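Local coordinates for protein multi-copper Oxidase CueO (Ochrobactrum, PDB 6EVG) that probably oxidises phenolic and lignin-derived compounds as a laccase-like multicopper oxidase, passing their electrons through copper centres to molecular oxygen, at residues K418-T429 with I466-D477. Residues are numbered along the deposited sequence; the frame is centred on the assembly and turned at random.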
ATOM      1  N   LYS A 418       5.840 -22.359 -10.981  1.00 11.97           N
ATOM      2  CA  LYS A 418       7.217 -22.547 -11.445  1.00 12.61           C
ATOM      3  C   LYS A 418       8.023 -21.256 -11.319  1.00 12.39           C
ATOM      4  O   LYS A 418       7.557 -20.170 -11.746  1.00 12.51           O
ATOM      5  CB  LYS A 418       7.232 -23.058 -12.871  1.00 14.28           C
ATOM      6  CG  LYS A 418       6.659 -24.445 -13.032  1.00 19.28           C
ATOM      7  CD  LYS A 418       6.934 -25.068 -14.379  1.00 24.88           C
ATOM      8  CE  LYS A 418       6.136 -24.404 -15.468  1.00 31.81           C
ATOM      9  NZ  LYS A 418       5.871 -25.330 -16.610  1.00 39.77           N
ATOM     10  N   LEU A 419       9.234 -21.336 -10.788  1.00 12.72           N
ATOM     11  CA  LEU A 419      10.033 -20.142 -10.610  1.00 12.68           C
ATOM     12  C   LEU A 419      10.342 -19.476 -11.933  1.00 12.59           C
ATOM     13  O   LEU A 419      10.800 -20.143 -12.855  1.00 14.92           O
ATOM     14  CB  LEU A 419      11.352 -20.496  -9.924  1.00 14.37           C
ATOM     15  CG  LEU A 419      12.315 -19.345  -9.579  1.00 15.23           C
ATOM     16  CD1 LEU A 419      11.688 -18.380  -8.624  1.00 15.13           C
ATOM     17  CD2 LEU A 419      13.672 -19.772  -9.044  1.00 18.64           C
ATOM     18  N   GLY A 420      10.090 -18.177 -12.016  1.00 14.19           N
ATOM     19  CA  GLY A 420      10.315 -17.390 -13.227  1.00 14.98           C
ATOM     20  C   GLY A 420       9.240 -17.498 -14.258  1.00 13.81           C
ATOM     21  O   GLY A 420       9.380 -16.841 -15.325  1.00 15.01           O
ATOM     22  N   SER A 421       8.190 -18.279 -14.001  1.00 12.66           N
ATOM     23  CA  SER A 421       7.136 -18.479 -14.942  1.00 12.38           C
ATOM     24  C   SER A 421       6.095 -17.392 -14.934  1.00 10.84           C
ATOM     25  O   SER A 421       6.104 -16.504 -14.050  1.00 12.14           O
ATOM     26  CB  SER A 421       6.482 -19.835 -14.731  1.00 13.10           C
ATOM     27  OG  SER A 421       5.656 -19.847 -13.585  1.00 12.80           O
ATOM     28  N   TRP A 422       5.240 -17.388 -15.948  1.00 11.59           N
ATOM     29  CA  TRP A 422       4.119 -16.475 -16.090  1.00 11.56           C
ATOM     30  C   TRP A 422       2.829 -17.280 -16.000  1.00 11.31           C
ATOM     31  O   TRP A 422       2.726 -18.359 -16.619  1.00 11.86           O
ATOM     32  CB  TRP A 422       4.186 -15.833 -17.488  1.00 12.34           C
ATOM     33  CG  TRP A 422       5.390 -15.003 -17.727  1.00 12.75           C
ATOM     34  CD1 TRP A 422       6.572 -15.424 -18.205  1.00 14.37           C
ATOM     35  CD2 TRP A 422       5.483 -13.555 -17.570  1.00 12.38           C
ATOM     36  NE1 TRP A 422       7.436 -14.362 -18.374  1.00 14.53           N
ATOM     37  CE2 TRP A 422       6.789 -13.210 -17.990  1.00 13.18           C
ATOM     38  CE3 TRP A 422       4.617 -12.573 -17.164  1.00 12.92           C
ATOM     39  CZ2 TRP A 422       7.258 -11.888 -17.994  1.00 14.46           C
ATOM     40  CZ3 TRP A 422       5.059 -11.255 -17.234  1.00 14.33           C
ATOM     41  CH2 TRP A 422       6.369 -10.932 -17.624  1.00 13.83           C
ATOM     42  N   GLU A 423       1.810 -16.725 -15.360  1.00 10.62           N
ATOM     43  CA  GLU A 423       0.483 -17.315 -15.282  1.00 10.36           C
ATOM     44  C   GLU A 423      -0.569 -16.217 -15.467  1.00 10.51           C
ATOM     45  O   GLU A 423      -0.293 -15.057 -15.134  1.00 12.50           O
ATOM     46  CB  GLU A 423       0.251 -18.003 -13.938  1.00 10.42           C
ATOM     47  CG  GLU A 423       1.239 -19.097 -13.595  1.00 11.79           C
ATOM     48  CD  GLU A 423       0.898 -19.850 -12.299  1.00 11.43           C
ATOM     49  OE1 GLU A 423      -0.010 -19.377 -11.563  1.00 11.92           O
ATOM     50  OE2 GLU A 423       1.490 -20.919 -12.045  1.00 12.85           O
ATOM     51  N   ILE A 424      -1.736 -16.577 -15.949  1.00 11.06           N
ATOM     52  CA  ILE A 424      -2.898 -15.666 -15.961  1.00 11.57           C
ATOM     53  C   ILE A 424      -3.830 -16.077 -14.873  1.00 10.79           C
ATOM     54  O   ILE A 424      -4.198 -17.259 -14.798  1.00 11.66           O
ATOM     55  CB  ILE A 424      -3.595 -15.655 -17.349  1.00 12.94           C
ATOM     56  CG1 ILE A 424      -2.597 -15.110 -18.369  1.00 15.09           C
ATOM     57  CG2 ILE A 424      -4.874 -14.895 -17.266  1.00 14.10           C
ATOM     58  CD1 ILE A 424      -2.974 -15.247 -19.814  1.00 18.97           C
ATOM     59  N   TRP A 425      -4.210 -15.131 -14.026  1.00 10.71           N
ATOM     60  CA  TRP A 425      -5.161 -15.374 -12.952  1.00 10.62           C
ATOM     61  C   TRP A 425      -6.455 -14.597 -13.224  1.00 10.75           C
ATOM     62  O   TRP A 425      -6.416 -13.361 -13.414  1.00 11.64           O
ATOM     63  CB  TRP A 425      -4.594 -14.950 -11.623  1.00 10.23           C
ATOM     64  CG  TRP A 425      -3.465 -15.796 -11.101  1.00 10.34           C
ATOM     65  CD1 TRP A 425      -2.645 -16.657 -11.783  1.00 10.59           C
ATOM     66  CD2 TRP A 425      -3.028 -15.869  -9.731  1.00 10.10           C
ATOM     67  NE1 TRP A 425      -1.789 -17.307 -10.937  1.00 10.65           N
ATOM     68  CE2 TRP A 425      -1.984 -16.814  -9.682  1.00  9.72           C
ATOM     69  CE3 TRP A 425      -3.418 -15.209  -8.570  1.00 10.41           C
ATOM     70  CZ2 TRP A 425      -1.358 -17.172  -8.483  1.00 10.85           C
ATOM     71  CZ3 TRP A 425      -2.797 -15.561  -7.375  1.00 11.57           C
ATOM     72  CH2 TRP A 425      -1.810 -16.525  -7.337  1.00 11.49           C
ATOM     73  N   ASP A 426      -7.573 -15.297 -13.209  1.00 10.74           N
ATOM     74  CA  ASP A 426      -8.938 -14.766 -13.171  1.00 12.00           C
ATOM     75  C   ASP A 426      -9.270 -14.459 -11.729  1.00 12.41           C
ATOM     76  O   ASP A 426      -9.146 -15.348 -10.874  1.00 15.21           O
ATOM     77  CB  ASP A 426      -9.956 -15.842 -13.776  1.00 13.76           C
ATOM     78  CG  ASP A 426      -9.871 -15.983 -15.277  1.00 15.90           C
ATOM     79  OD1 ASP A 426      -9.933 -14.995 -16.023  1.00 21.27           O
ATOM     80  OD2 ASP A 426      -9.760 -17.118 -15.798  1.00 22.59           O
ATOM     81  N   LEU A 427      -9.711 -13.255 -11.429  1.00 11.23           N
ATOM     82  CA  LEU A 427     -10.127 -12.839 -10.093  1.00 10.80           C
ATOM     83  C   LEU A 427     -11.546 -12.342 -10.107  1.00 11.83           C
ATOM     84  O   LEU A 427     -11.885 -11.527 -10.979  1.00 12.83           O
ATOM     85  CB  LEU A 427      -9.182 -11.709  -9.605  1.00 11.00           C
ATOM     86  CG  LEU A 427      -7.716 -12.080  -9.507  1.00 11.79           C
ATOM     87  CD1 LEU A 427      -6.874 -10.873  -9.099  1.00 12.56           C
ATOM     88  CD2 LEU A 427      -7.441 -13.246  -8.555  1.00 13.65           C
ATOM     89  N   THR A 428     -12.384 -12.822  -9.188  1.00 11.34           N
ATOM     90  CA  THR A 428     -13.803 -12.468  -9.177  1.00 11.86           C
ATOM     91  C   THR A 428     -14.248 -12.042  -7.799  1.00 11.86           C
ATOM     92  O   THR A 428     -13.823 -12.628  -6.780  1.00 12.27           O
ATOM     93  CB  THR A 428     -14.642 -13.679  -9.657  1.00 13.80           C
ATOM     94  OG1 THR A 428     -14.314 -14.833  -8.986  1.00 23.08           O
ATOM     95  CG2 THR A 428     -14.346 -14.049 -10.965  1.00 13.84           C
ATOM     96  N   THR A 429     -15.133 -11.040  -7.783  1.00 11.74           N
ATOM     97  CA  THR A 429     -15.811 -10.631  -6.548  1.00 12.55           C
ATOM     98  C   THR A 429     -17.331 -10.717  -6.757  1.00 13.66           C
ATOM     99  O   THR A 429     -17.822 -10.779  -7.869  1.00 17.18           O
ATOM    100  CB  THR A 429     -15.421  -9.208  -6.119  1.00 12.05           C
ATOM    101  OG1 THR A 429     -15.900  -8.269  -7.097  1.00 14.52           O
ATOM    102  CG2 THR A 429     -13.927  -9.050  -6.020  1.00 12.87           C
ATOM    103  N   ILE A 466     -10.221  -5.185  -7.300  1.00  9.43           N
ATOM    104  CA  ILE A 466     -11.058  -6.102  -8.105  1.00 10.04           C
ATOM    105  C   ILE A 466     -12.478  -5.762  -7.797  1.00  9.81           C
ATOM    106  O   ILE A 466     -12.927  -5.746  -6.671  1.00 11.04           O
ATOM    107  CB  ILE A 466     -10.725  -7.551  -7.814  1.00 10.62           C
ATOM    108  CG1 ILE A 466      -9.222  -7.814  -7.733  1.00 10.56           C
ATOM    109  CG2 ILE A 466     -11.414  -8.449  -8.844  1.00 11.23           C
ATOM    110  CD1 ILE A 466      -8.405  -7.425  -8.910  1.00 11.16           C
ATOM    111  N   ASP A 467     -13.287  -5.518  -8.853  1.00 12.15           N
ATOM    112  CA  ASP A 467     -14.689  -5.122  -8.691  1.00 13.05           C
ATOM    113  C   ASP A 467     -15.471  -5.758  -9.813  1.00 12.97           C
ATOM    114  O   ASP A 467     -15.802  -5.114 -10.815  1.00 16.50           O
ATOM    115  CB  ASP A 467     -14.838  -3.592  -8.720  1.00 17.08           C
ATOM    116  CG  ASP A 467     -16.259  -3.106  -8.395  1.00 19.19           C
ATOM    117  OD1 ASP A 467     -17.103  -3.910  -7.959  1.00 22.84           O
ATOM    118  OD2 ASP A 467     -16.489  -1.881  -8.595  1.00 28.80           O
ATOM    119  N   GLY A 468     -15.884  -7.000  -9.611  1.00 13.20           N
ATOM    120  CA  GLY A 468     -16.570  -7.827 -10.591  1.00 14.15           C
ATOM    121  C   GLY A 468     -15.594  -8.899 -11.051  1.00 13.31           C
ATOM    122  O   GLY A 468     -15.426  -9.933 -10.391  1.00 16.41           O
ATOM    123  N   LYS A 469     -14.905  -8.624 -12.152  1.00 13.65           N
ATOM    124  CA  LYS A 469     -13.980  -9.505 -12.768  1.00 14.43           C
ATOM    125  C   LYS A 469     -12.708  -8.778 -13.162  1.00 13.26           C
ATOM    126  O   LYS A 469     -12.775  -7.659 -13.634  1.00 14.30           O
ATOM    127  CB  LYS A 469     -14.625 -10.119 -14.028  1.00 18.87           C
ATOM    128  CG  LYS A 469     -13.718 -11.056 -14.769  1.00 20.70           C
ATOM    129  CD  LYS A 469     -13.582 -12.347 -13.976  1.00 23.96           C
ATOM    130  CE  LYS A 469     -12.458 -13.251 -14.429  1.00 26.43           C
ATOM    131  NZ  LYS A 469     -12.478 -13.513 -15.901  1.00 27.47           N
ATOM    132  N   ALA A 470     -11.552  -9.428 -13.004  1.00 12.51           N
ATOM    133  CA  ALA A 470     -10.290  -8.996 -13.554  1.00 12.48           C
ATOM    134  C   ALA A 470      -9.496 -10.154 -14.063  1.00 11.79           C
ATOM    135  O   ALA A 470      -9.645 -11.288 -13.553  1.00 12.87           O
ATOM    136  CB  ALA A 470      -9.466  -8.235 -12.540  1.00 12.48           C
ATOM    137  N   GLU A 471      -8.616  -9.895 -15.003  1.00 11.32           N
ATOM    138  CA  GLU A 471      -7.603 -10.853 -15.424  1.00 12.39           C
ATOM    139  C   GLU A 471      -6.238 -10.222 -15.283  1.00 11.19           C
ATOM    140  O   GLU A 471      -6.045  -9.072 -15.712  1.00 12.27           O
ATOM    141  CB  GLU A 471      -7.740 -11.274 -16.913  1.00 13.82           C
ATOM    142  CG  GLU A 471      -9.059 -11.914 -17.287  1.00 17.32           C
ATOM    143  CD  GLU A 471      -9.264 -12.079 -18.767  1.00 23.56           C
ATOM    144  OE1 GLU A 471      -8.292 -12.236 -19.472  1.00 36.31           O
ATOM    145  OE2 GLU A 471     -10.431 -12.265 -19.167  1.00 34.39           O
ATOM    146  N   ILE A 472      -5.304 -10.942 -14.653  1.00 10.50           N
ATOM    147  CA  ILE A 472      -3.945 -10.414 -14.433  1.00  9.81           C
ATOM    148  C   ILE A 472      -2.928 -11.404 -14.945  1.00 10.43           C
ATOM    149  O   ILE A 472      -3.161 -12.620 -14.927  1.00 11.71           O
ATOM    150  CB  ILE A 472      -3.674 -10.017 -12.966  1.00 10.30           C
ATOM    151  CG1 ILE A 472      -3.714 -11.250 -12.033  1.00  9.82           C
ATOM    152  CG2 ILE A 472      -4.667  -8.958 -12.518  1.00 10.50           C
ATOM    153  CD1 ILE A 472      -3.247 -10.955 -10.605  1.00 10.45           C
ATOM    154  N   LEU A 473      -1.791 -10.891 -15.391  1.00  9.88           N
ATOM    155  CA  LEU A 473      -0.648 -11.644 -15.906  1.00 10.23           C
ATOM    156  C   LEU A 473       0.433 -11.565 -14.829  1.00  8.96           C
ATOM    157  O   LEU A 473       0.998 -10.489 -14.611  1.00  9.77           O
ATOM    158  CB  LEU A 473      -0.200 -11.124 -17.257  1.00  9.87           C
ATOM    159  CG  LEU A 473       1.046 -11.788 -17.845  1.00 10.91           C
ATOM    160  CD1 LEU A 473       0.778 -13.287 -18.170  1.00 12.51           C
ATOM    161  CD2 LEU A 473       1.498 -11.057 -19.097  1.00 12.63           C
ATOM    162  N   VAL A 474       0.694 -12.665 -14.136  1.00  9.71           N
ATOM    163  CA  VAL A 474       1.622 -12.707 -12.974  1.00  9.13           C
ATOM    164  C   VAL A 474       2.957 -13.284 -13.388  1.00  9.56           C
ATOM    165  O   VAL A 474       3.007 -14.317 -14.099  1.00 10.61           O
ATOM    166  CB  VAL A 474       1.007 -13.568 -11.862  1.00  9.69           C
ATOM    167  CG1 VAL A 474       1.861 -13.486 -10.603  1.00 10.63           C
ATOM    168  CG2 VAL A 474      -0.430 -13.216 -11.554  1.00 10.49           C
ATOM    169  N   HIS A 475       4.034 -12.658 -12.920  1.00  9.59           N
ATOM    170  CA  HIS A 475       5.382 -13.104 -13.125  1.00  9.78           C
ATOM    171  C   HIS A 475       5.985 -13.516 -11.776  1.00  9.84           C
ATOM    172  O   HIS A 475       6.104 -12.678 -10.880  1.00 10.24           O
ATOM    173  CB  HIS A 475       6.227 -12.021 -13.787  1.00 11.08           C
ATOM    174  CG  HIS A 475       7.558 -12.484 -14.260  1.00 11.83           C
ATOM    175  ND1 HIS A 475       8.635 -11.664 -14.309  1.00 15.16           N
ATOM    176  CD2 HIS A 475       7.970 -13.687 -14.725  1.00 14.18           C
ATOM    177  CE1 HIS A 475       9.668 -12.321 -14.801  1.00 15.34           C
ATOM    178  NE2 HIS A 475       9.279 -13.555 -15.092  1.00 16.66           N
ATOM    179  N   PHE A 476       6.355 -14.788 -11.641  1.00  9.72           N
ATOM    180  CA  PHE A 476       6.828 -15.364 -10.368  1.00 10.68           C
ATOM    181  C   PHE A 476       8.334 -15.289 -10.305  1.00 11.55           C
ATOM    182  O   PHE A 476       9.040 -16.303 -10.392  1.00 14.14           O
ATOM    183  CB  PHE A 476       6.320 -16.784 -10.222  1.00 10.79           C
ATOM    184  CG  PHE A 476       4.852 -16.838 -10.009  1.00 11.12           C
ATOM    185  CD1 PHE A 476       4.311 -16.655  -8.740  1.00 10.91           C
ATOM    186  CD2 PHE A 476       3.982 -17.025 -11.083  1.00 11.15           C
ATOM    187  CE1 PHE A 476       2.963 -16.694  -8.560  1.00 12.72           C
ATOM    188  CE2 PHE A 476       2.641 -17.052 -10.858  1.00 13.13           C
ATOM    189  CZ  PHE A 476       2.105 -16.872  -9.626  1.00 13.04           C
ATOM    190  N   ASP A 477       8.870 -14.070 -10.185  1.00 12.05           N
ATOM    191  CA  ASP A 477      10.309 -13.878 -10.343  1.00 13.96           C
ATOM    192  C   ASP A 477      11.140 -14.039  -9.082  1.00 14.28           C
ATOM    193  O   ASP A 477      12.373 -13.986  -9.148  1.00 20.22           O
ATOM    194  CB  ASP A 477      10.621 -12.521 -10.990  1.00 15.32           C
ATOM    195  CG  ASP A 477      10.101 -11.349 -10.143  1.00 18.02           C
ATOM    196  OD1 ASP A 477       8.886 -11.185  -9.755  1.00 17.40           O
ATOM    197  OD2 ASP A 477      10.954 -10.516  -9.778  1.00 32.44           O
TER
HETATM  198  O   HOH W   1     -17.914  -6.511  -6.743  1.00 36.04           O
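Trp422 lies flat over His475, the six-membered ring of the indole and the imidazole forming an offset stack with centroids 4.0 Å apart and planes only 12° from parallel. CG of His475 stands anti to its backbone N (chi1 -169°), which lays the imidazole along the indole, with His475 CB also over the six-membered ring. Leu473 closes in next to it, its CG 3.7 Å from Trp422 CE3. With an alanine in place of Trp422, the imidazole would probably lose its stacking partner and be freer to turn, and a gap would open beside Leu473.

The other face of the sheet is mostly apolar and aromatic, with Glu423 as its charged member. Val474 sets CG2 over the five-membered ring of Trp425, 4.0 Å from its centroid, while Trp425 CZ2 meets the edge of the Phe476 ring at CZ. The indole is fixed in rotation by its NE1, which gives a nearly straight in-plane bond (176°) to the anti lone pair of Glu423 OE1, 2.8 Å away; that oxygen also pairs with Arg333. Farther along, Leu427 CD1 fits between the CD1 methyls of Ile466 and Ile472.

On the side of the sheet that carries Trp422, Lys469 bends its chain so that NZ reaches Asp426 OD1 at 2.9 Å, coming from above the carboxylate plane. Glu471 runs alongside Asp426, and Arg332 bridges to both acids, probably easing their mutual repulsion. Where the pairing ends, Gly468 N donates to Thr429 OG1 at 2.8 Å, and a water joins that hydroxyl to Asp467 OD1.

Paired backbone bonds make 422-428 and 469-475 neighbouring antiparallel strands, the central two of a four-stranded sheet in a cupredoxin-type beta-sandwich of the multicopper oxidase family, with Thr429 beside the copper ligand His434.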